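(R)-specific enoyl-CoA hydratase (Pseudomonas aeruginosa, PDB 5CPG) probably catalyses the reversible, (R)-specific hydration of trans-2-enoyl-CoA to (R)-3-hydroxyacyl-CoA. Local coordinates at residues S21-E25 with R26-L30; R56-H59 with G60-G64; A65-S68 with A69-T73. All coordinates share one frame; numbering follows the deposited sequence.

Contact 1 of 3, residues S21-E25 with R26-L30; sequences SSIAE and RDLQL
The carboxylate of Glu25 and the amide of Gln29 lie face against face, their planes only 9° apart, with Glu25 CD 3.8 Å from Gln29 NE2. The two side chains run at a slant to one another, each extended beyond CG, so the flat ends overlap one turn apart on the helix. The stack is a packing contact; the polar partner of Glu25 OE2 is Arg56, through a salt bridge. The backbone links the same two residues: Gln29 N donates to Glu25 O at 3.0 Å, from within the carbonyl plane.

The second flat group, the carboxylate of Asp27, turns back towards the start of the helix. With CG beside its own backbone N (chi1 -59°), OD2 accepts the N-H of Ala24 at 2.9 Å through its anti lone pair, in a fairly straight bond of 158°. Ser22 O sits 3.1 Å from Asp27 OD2, a second acceptor with no hydrogen bond between them, which is probably somewhat unfavourable. Ala24 is the N-cap and Asp27 the third residue after it, which makes this the N3-to-N-cap half of a capping box; Ala24 has no polar side-chain atom with which to return the bond. A negative carboxylate here would probably interact favourably with the positive end of the helix dipole. Here strand 16-22 of the hotdog fold hands over to helix 25-35, and the carbonyl of Ala24 receives only weak bonds from Asp27 N and Leu28 N.

On the buried side, Ile23 CG2 meets Leu28 CD1 at 3.7 Å, the two side chains crossing at about a right angle. Gln29 also packs against Pro150 of the second subunit.

Contact 2 of 3, residues R56-H59 with G60-G64; sequences RIAH and GMLSG
Ala58 makes the first side-chain touch: its CB comes within 4.0 Å of Leu62 CD2, a light apolar contact across the bend of the chain. Leu62 can reach back because its CG stands opposite its own backbone N (chi1 177°), and the same branch also packs against Ile23, which rests on Ala58 as well. Ala58, Leu62 and Ile23 thus form a small apolar cluster.

His59 follows, and its backbone does the linking. Its carbonyl oxygen accepts the N-H of Leu62 at 3.0 Å with an N-H...O angle of 151°, closing a type I beta turn from His59 to Leu62. The donor sits well above the carbonyl plane, 57° out of it, rather than on a lone pair. Leu62 CB lies 3.3 Å from His59 O, as follows from the turn.

The imidazole is directed to partners outside the turn. It is stacked on the ring of His42 and meets Phe31 with planes about halfway between parallel and perpendicular, while NE2 is hydrogen-bonded to Asp37 O. That bond and the two ring contacts should restrict rotation of the ring. Asp37 and His42 lie in a stretch that fits the hydratase 2 motif, so His59 probably belongs to the second shell around it. The turn itself is the lead-in to the long helix at the heart of the hotdog fold.

Contact 3 of 3, residues A65-S68 with A69-T73; sequences ALIS and AAIAT
Ile67 and Ile71 lie side by side and point the same way, one helical turn apart, with Ile67 CG2 4.1 Å from Ile71 CD1. Both carry CG1 beside the backbone N and opposite the carbonyl carbon. In Ile71 (chi1 -67°) this lays CG1 back along the preceding turn, 3.4 Å from Ile67 O, the oxygen that also accepts Ile71 N at 3.0 Å. The two branched chains form a ridge turned to the sheet, where Ile67 rests on Leu87 and Val129, Ile71 on Leu103 and Ile135, and Ala70 on Val101 and Leu103.

This is the signature of the hotdog fold, in which a curved antiparallel sheet wraps round one central helix, here helix 62-73. Ala69 and Ala70 lie against Tyr19; Ala69 and Ala72 also meet Asp37 of the second subunit.

The two hydroxyl side chains fold back onto the helix backbone. Ser68 OG stands between its own N and carbonyl carbon (chi1 68°) and donates to Ala65 O at 2.8 Å. Ala69 N reaches Ala65 O at 3.1 Å, both donors arriving from the same face of the carbonyl plane. At the next such site the arrangement differs: Thr73 OG1, 2.7 Å from Ala69 O, comes from above the plane, 40° out of it, and Thr73 N bonds to Ala69 O from the opposite face at 2.8 Å. Each of these carbonyls is thus gripped twice, and each hydroxyl proton is used within the helix. Ala72 O instead faces the second subunit, accepting Asn39 ND2 of that chain and a hydroxyl of a bound glycerol, probably from the crystallisation liquor.

From the N terminus the three contacts come in series; each joins adjoining segments, so none closes a long loop, and none nests in or crosses another. Contact 1 turns strand 16-22 into helix 25-35. The chain then passes helix 45-49 before contact 2 brings it into helix 62-73, and contact 3 continues that helix directly. In space, contacts 1 and 2 touch through packing of Leu28 on Ala58 and of Leu28 O against the ring of His59, fastening the first helix to the later connection. Contact 1 reaches contact 3 through Ser21 and Leu66, bringing the strand's end to the central helix. All three also touch the second subunit.

Contact 1 of 3, residues S21-E25 with R26-L30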
loop_
_atom_site.group_PDB
_atom_site.type_symbol
_atom_site.label_atom_id
_atom_site.label_comp_id
_atom_site.label_asym_id
_atom_site.label_seq_id
_atom_site.Cartn_x
_atom_site.Cartn_y
_atom_site.Cartn_z
ATOM N N SER A 21 -4.212 14.389 0.108
ATOM C CA SER A 21 -2.806 14.325 -0.255
ATOM C C SER A 21 -2.618 14.761 -1.699
ATOM O O SER A 21 -3.386 14.409 -2.576
ATOM C CB SER A 21 -2.255 12.915 -0.060
ATOM O OG SER A 21 -0.868 12.873 -0.362
ATOM N N SER A 22 -1.575 15.547 -1.956
ATOM C CA SER A 22 -1.303 15.914 -3.325
ATOM C C SER A 22 -0.431 14.832 -3.948
ATOM O O SER A 22 0.342 14.215 -3.251
ATOM C CB SER A 22 -0.590 17.261 -3.369
ATOM O OG SER A 22 0.552 17.201 -2.522
ATOM N N ILE A 23 -0.569 14.597 -5.244
ATOM C CA ILE A 23 0.269 13.620 -5.937
ATOM C C ILE A 23 1.426 14.320 -6.662
ATOM O O ILE A 23 1.321 14.734 -7.812
ATOM C CB ILE A 23 -0.537 12.802 -6.946
ATOM C CG1 ILE A 23 -1.789 12.242 -6.256
ATOM C CG2 ILE A 23 0.317 11.656 -7.476
ATOM C CD1 ILE A 23 -1.480 11.412 -5.063
ATOM N N ALA A 24 2.543 14.410 -5.969
ATOM C CA ALA A 24 3.678 15.145 -6.499
ATOM C C ALA A 24 4.746 14.163 -6.923
ATOM O O ALA A 24 4.670 12.969 -6.658
ATOM C CB ALA A 24 4.215 16.116 -5.422
ATOM N N GLU A 25 5.764 14.666 -7.586
ATOM C CA GLU A 25 6.838 13.814 -8.071
ATOM C C GLU A 25 7.444 13.014 -6.918
ATOM O O GLU A 25 7.804 11.868 -7.042
ATOM C CB GLU A 25 7.919 14.682 -8.730
ATOM C CG GLU A 25 9.096 13.852 -9.221
ATOM C CD GLU A 25 10.193 14.645 -9.891
ATOM O OE1 GLU A 25 10.649 15.628 -9.274
ATOM O OE2 GLU A 25 10.610 14.246 -11.010
ATOM N N ARG A 26 7.551 13.657 -5.783
ATOM C CA ARG A 26 8.227 13.058 -4.655
ATOM C C ARG A 26 7.441 11.867 -4.123
ATOM O O ARG A 26 8.025 10.901 -3.660
ATOM C CB ARG A 26 8.385 14.138 -3.595
ATOM C CG ARG A 26 9.455 13.971 -2.638
ATOM C CD ARG A 26 9.608 15.279 -1.907
ATOM N NE ARG A 26 9.798 14.968 -0.510
ATOM C CZ ARG A 26 10.984 14.865 0.070
ATOM N NH1 ARG A 26 12.086 15.096 -0.628
ATOM N NH2 ARG A 26 11.052 14.537 1.346
ATOM N N ASP A 27 6.114 11.931 -4.247
ATOM C CA ASP A 27 5.260 10.791 -3.834
ATOM C C ASP A 27 5.493 9.586 -4.716
ATOM O O ASP A 27 5.578 8.453 -4.233
ATOM C CB ASP A 27 3.819 11.213 -3.855
ATOM C CG ASP A 27 3.588 12.382 -2.923
ATOM O OD1 ASP A 27 3.690 12.170 -1.719
ATOM O OD2 ASP A 27 3.368 13.512 -3.375
ATOM N N LEU A 28 5.638 9.835 -6.008
ATOM C CA LEU A 28 5.897 8.749 -6.969
ATOM C C LEU A 28 7.234 8.149 -6.646
ATOM O O LEU A 28 7.389 6.937 -6.637
ATOM C CB LEU A 28 5.849 9.279 -8.423
ATOM C CG LEU A 28 4.505 9.254 -9.169
ATOM C CD1 LEU A 28 3.357 9.628 -8.244
ATOM C CD2 LEU A 28 4.560 10.150 -10.411
ATOM N N GLN A 29 8.231 9.000 -6.371
ATOM C CA GLN A 29 9.568 8.488 -6.104
ATOM C C GLN A 29 9.632 7.731 -4.756
ATOM O O GLN A 29 10.236 6.681 -4.684
ATOM C CB GLN A 29 10.574 9.621 -6.099
ATOM C CG GLN A 29 10.751 10.228 -7.469
ATOM C CD GLN A 29 11.493 11.534 -7.409
ATOM O OE1 GLN A 29 11.377 12.286 -6.439
ATOM N NE2 GLN A 29 12.227 11.832 -8.464
ATOM N N LEU A 30 8.998 8.262 -3.713
ATOM C CA LEU A 30 9.013 7.580 -2.436
ATOM C C LEU A 30 8.299 6.222 -2.550
ATOM O O LEU A 30 8.746 5.231 -1.956
ATOM C CB LEU A 30 8.326 8.434 -1.341
ATOM C CG LEU A 30 9.159 9.661 -1.016
ATOM C CD1 LEU A 30 8.277 10.636 -0.255
ATOM C CD2 LEU A 30 10.418 9.296 -0.174
#

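Contact 2 of 3, residues R56-H59 with G60-G64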
loop_
_atom_site.group_PDB
_atom_site.type_symbol
_atom_site.label_atom_id
_atom_site.label_comp_id
_atom_site.label_asym_id
_atom_site.label_seq_id
_atom_site.Cartn_x
_atom_site.Cartn_y
_atom_site.Cartn_z
ATOM N N ARG A 56 3.764 11.116 -16.222
ATOM C CA ARG A 56 3.882 10.030 -15.248
ATOM C C ARG A 56 2.571 9.833 -14.469
ATOM O O ARG A 56 1.784 10.752 -14.283
ATOM C CB ARG A 56 5.040 10.297 -14.305
ATOM C CG ARG A 56 6.431 10.044 -14.924
ATOM C CD ARG A 56 7.512 10.595 -14.030
ATOM N NE ARG A 56 7.476 12.051 -14.012
ATOM C CZ ARG A 56 8.320 12.797 -13.323
ATOM N NH1 ARG A 56 9.258 12.223 -12.581
ATOM N NH2 ARG A 56 8.221 14.119 -13.355
ATOM N N ILE A 57 2.353 8.613 -13.999
ATOM C CA ILE A 57 1.153 8.314 -13.209
ATOM C C ILE A 57 1.583 7.660 -11.878
ATOM O O ILE A 57 2.675 7.106 -11.771
ATOM C CB ILE A 57 0.167 7.376 -13.960
ATOM C CG1 ILE A 57 0.758 5.986 -14.147
ATOM C CG2 ILE A 57 -0.188 7.940 -15.339
ATOM C CD1 ILE A 57 -0.204 5.014 -14.778
ATOM N N ALA A 58 0.689 7.701 -10.894
ATOM C CA ALA A 58 1.003 7.154 -9.569
ATOM C C ALA A 58 0.801 5.656 -9.589
ATOM O O ALA A 58 0.038 5.128 -10.409
ATOM C CB ALA A 58 0.099 7.792 -8.505
ATOM N N HIS A 59 1.483 4.969 -8.691
ATOM C CA HIS A 59 1.196 3.552 -8.468
ATOM C C HIS A 59 -0.204 3.400 -7.916
ATOM O O HIS A 59 -0.605 4.139 -7.026
ATOM C CB HIS A 59 2.206 2.967 -7.485
ATOM C CG HIS A 59 3.642 3.242 -7.842
ATOM N ND1 HIS A 59 4.250 4.455 -7.620
ATOM C CD2 HIS A 59 4.600 2.419 -8.328
ATOM C CE1 HIS A 59 5.530 4.376 -7.976
ATOM N NE2 HIS A 59 5.763 3.145 -8.405
ATOM N N GLY A 60 -0.952 2.421 -8.423
ATOM C CA GLY A 60 -2.300 2.233 -7.910
ATOM C C GLY A 60 -2.341 2.070 -6.415
ATOM O O GLY A 60 -3.229 2.607 -5.754
ATOM N N MET A 61 -1.370 1.333 -5.871
ATOM C CA MET A 61 -1.371 1.031 -4.453
ATOM C C MET A 61 -0.985 2.220 -3.555
ATOM O O MET A 61 -1.061 2.100 -2.341
ATOM C CB MET A 61 -0.440 -0.162 -4.192
ATOM C CG MET A 61 -0.397 -0.727 -2.786
ATOM S SD MET A 61 -2.004 -1.276 -2.190
ATOM C CE MET A 61 -2.199 -2.773 -3.162
ATOM N N LEU A 62 -0.563 3.347 -4.151
ATOM C CA LEU A 62 -0.386 4.576 -3.364
ATOM C C LEU A 62 -1.711 4.890 -2.618
ATOM O O LEU A 62 -1.692 5.315 -1.454
ATOM C CB LEU A 62 0.051 5.750 -4.246
ATOM C CG LEU A 62 0.201 7.119 -3.538
ATOM C CD1 LEU A 62 1.268 7.059 -2.461
ATOM C CD2 LEU A 62 0.508 8.218 -4.545
ATOM N N SER A 63 -2.861 4.635 -3.230
ATOM C CA SER A 63 -4.097 4.881 -2.505
ATOM C C SER A 63 -4.278 3.976 -1.289
ATOM O O SER A 63 -4.882 4.407 -0.315
ATOM C CB SER A 63 -5.305 4.717 -3.418
ATOM O OG SER A 63 -5.370 5.788 -4.342
ATOM N N GLY A 64 -3.772 2.731 -1.348
ATOM C CA GLY A 64 -3.861 1.862 -0.179
ATOM C C GLY A 64 -3.019 2.442 0.939
ATOM O O GLY A 64 -3.396 2.420 2.077
#

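Contact 3 of 3, residues A65-S68 with A69-T73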
loop_
_atom_site.group_PDB
_atom_site.type_symbol
_atom_site.label_atom_id
_atom_site.label_comp_id
_atom_site.label_asym_id
_atom_site.label_seq_id
_atom_site.Cartn_x
_atom_site.Cartn_y
_atom_site.Cartn_z
ATOM N N ALA A 65 -1.848 2.966 0.593
ATOM C CA ALA A 65 -1.041 3.636 1.575
ATOM C C ALA A 65 -1.763 4.816 2.246
ATOM O O ALA A 65 -1.732 4.959 3.472
ATOM C CB ALA A 65 0.283 4.108 0.928
ATOM N N LEU A 66 -2.387 5.662 1.446
ATOM C CA LEU A 66 -3.093 6.838 1.983
ATOM C C LEU A 66 -4.270 6.420 2.856
ATOM O O LEU A 66 -4.463 6.969 3.920
ATOM C CB LEU A 66 -3.573 7.730 0.820
ATOM C CG LEU A 66 -2.400 8.309 0.020
ATOM C CD1 LEU A 66 -2.949 9.060 -1.180
ATOM C CD2 LEU A 66 -1.575 9.251 0.923
ATOM N N ILE A 67 -5.041 5.420 2.404
ATOM C CA ILE A 67 -6.139 4.881 3.197
ATOM C C ILE A 67 -5.631 4.411 4.560
ATOM O O ILE A 67 -6.242 4.711 5.586
ATOM C CB ILE A 67 -6.837 3.723 2.466
ATOM C CG1 ILE A 67 -7.708 4.302 1.344
ATOM C CG2 ILE A 67 -7.689 2.896 3.424
ATOM C CD1 ILE A 67 -8.202 3.234 0.305
ATOM N N SER A 68 -4.519 3.673 4.565
ATOM C CA SER A 68 -4.047 3.111 5.843
ATOM C C SER A 68 -3.640 4.217 6.783
ATOM O O SER A 68 -3.855 4.104 7.997
ATOM C CB SER A 68 -2.881 2.138 5.633
ATOM O OG SER A 68 -1.723 2.808 5.187
ATOM N N ALA A 69 -3.062 5.293 6.250
ATOM C CA ALA A 69 -2.635 6.409 7.123
ATOM C C ALA A 69 -3.876 7.168 7.653
ATOM O O ALA A 69 -3.873 7.642 8.801
ATOM C CB ALA A 69 -1.682 7.350 6.374
ATOM N N ALA A 70 -4.923 7.282 6.830
ATOM C CA ALA A 70 -6.157 7.944 7.286
ATOM C C ALA A 70 -6.728 7.191 8.460
ATOM O O ALA A 70 -7.160 7.768 9.440
ATOM C CB ALA A 70 -7.185 8.013 6.171
ATOM N N ILE A 71 -6.738 5.874 8.359
ATOM C CA ILE A 71 -7.342 5.068 9.420
ATOM C C ILE A 71 -6.482 5.176 10.682
ATOM O O ILE A 71 -6.956 5.408 11.802
ATOM C CB ILE A 71 -7.468 3.612 8.971
ATOM C CG1 ILE A 71 -8.486 3.489 7.810
ATOM C CG2 ILE A 71 -7.759 2.684 10.168
ATOM C CD1 ILE A 71 -8.592 2.052 7.292
ATOM N N ALA A 72 -5.170 5.063 10.484
ATOM C CA ALA A 72 -4.246 5.081 11.600
ATOM C C ALA A 72 -4.061 6.407 12.279
ATOM O O ALA A 72 -3.682 6.416 13.456
ATOM C CB ALA A 72 -2.870 4.574 11.134
ATOM N N THR A 73 -4.278 7.509 11.559
ATOM C CA THR A 73 -4.015 8.829 12.163
ATOM C C THR A 73 -5.247 9.696 12.346
ATOM O O THR A 73 -5.160 10.704 13.087
ATOM C CB THR A 73 -2.957 9.659 11.363
ATOM O OG1 THR A 73 -3.441 10.036 10.071
ATOM C CG2 THR A 73 -1.658 8.838 11.181
#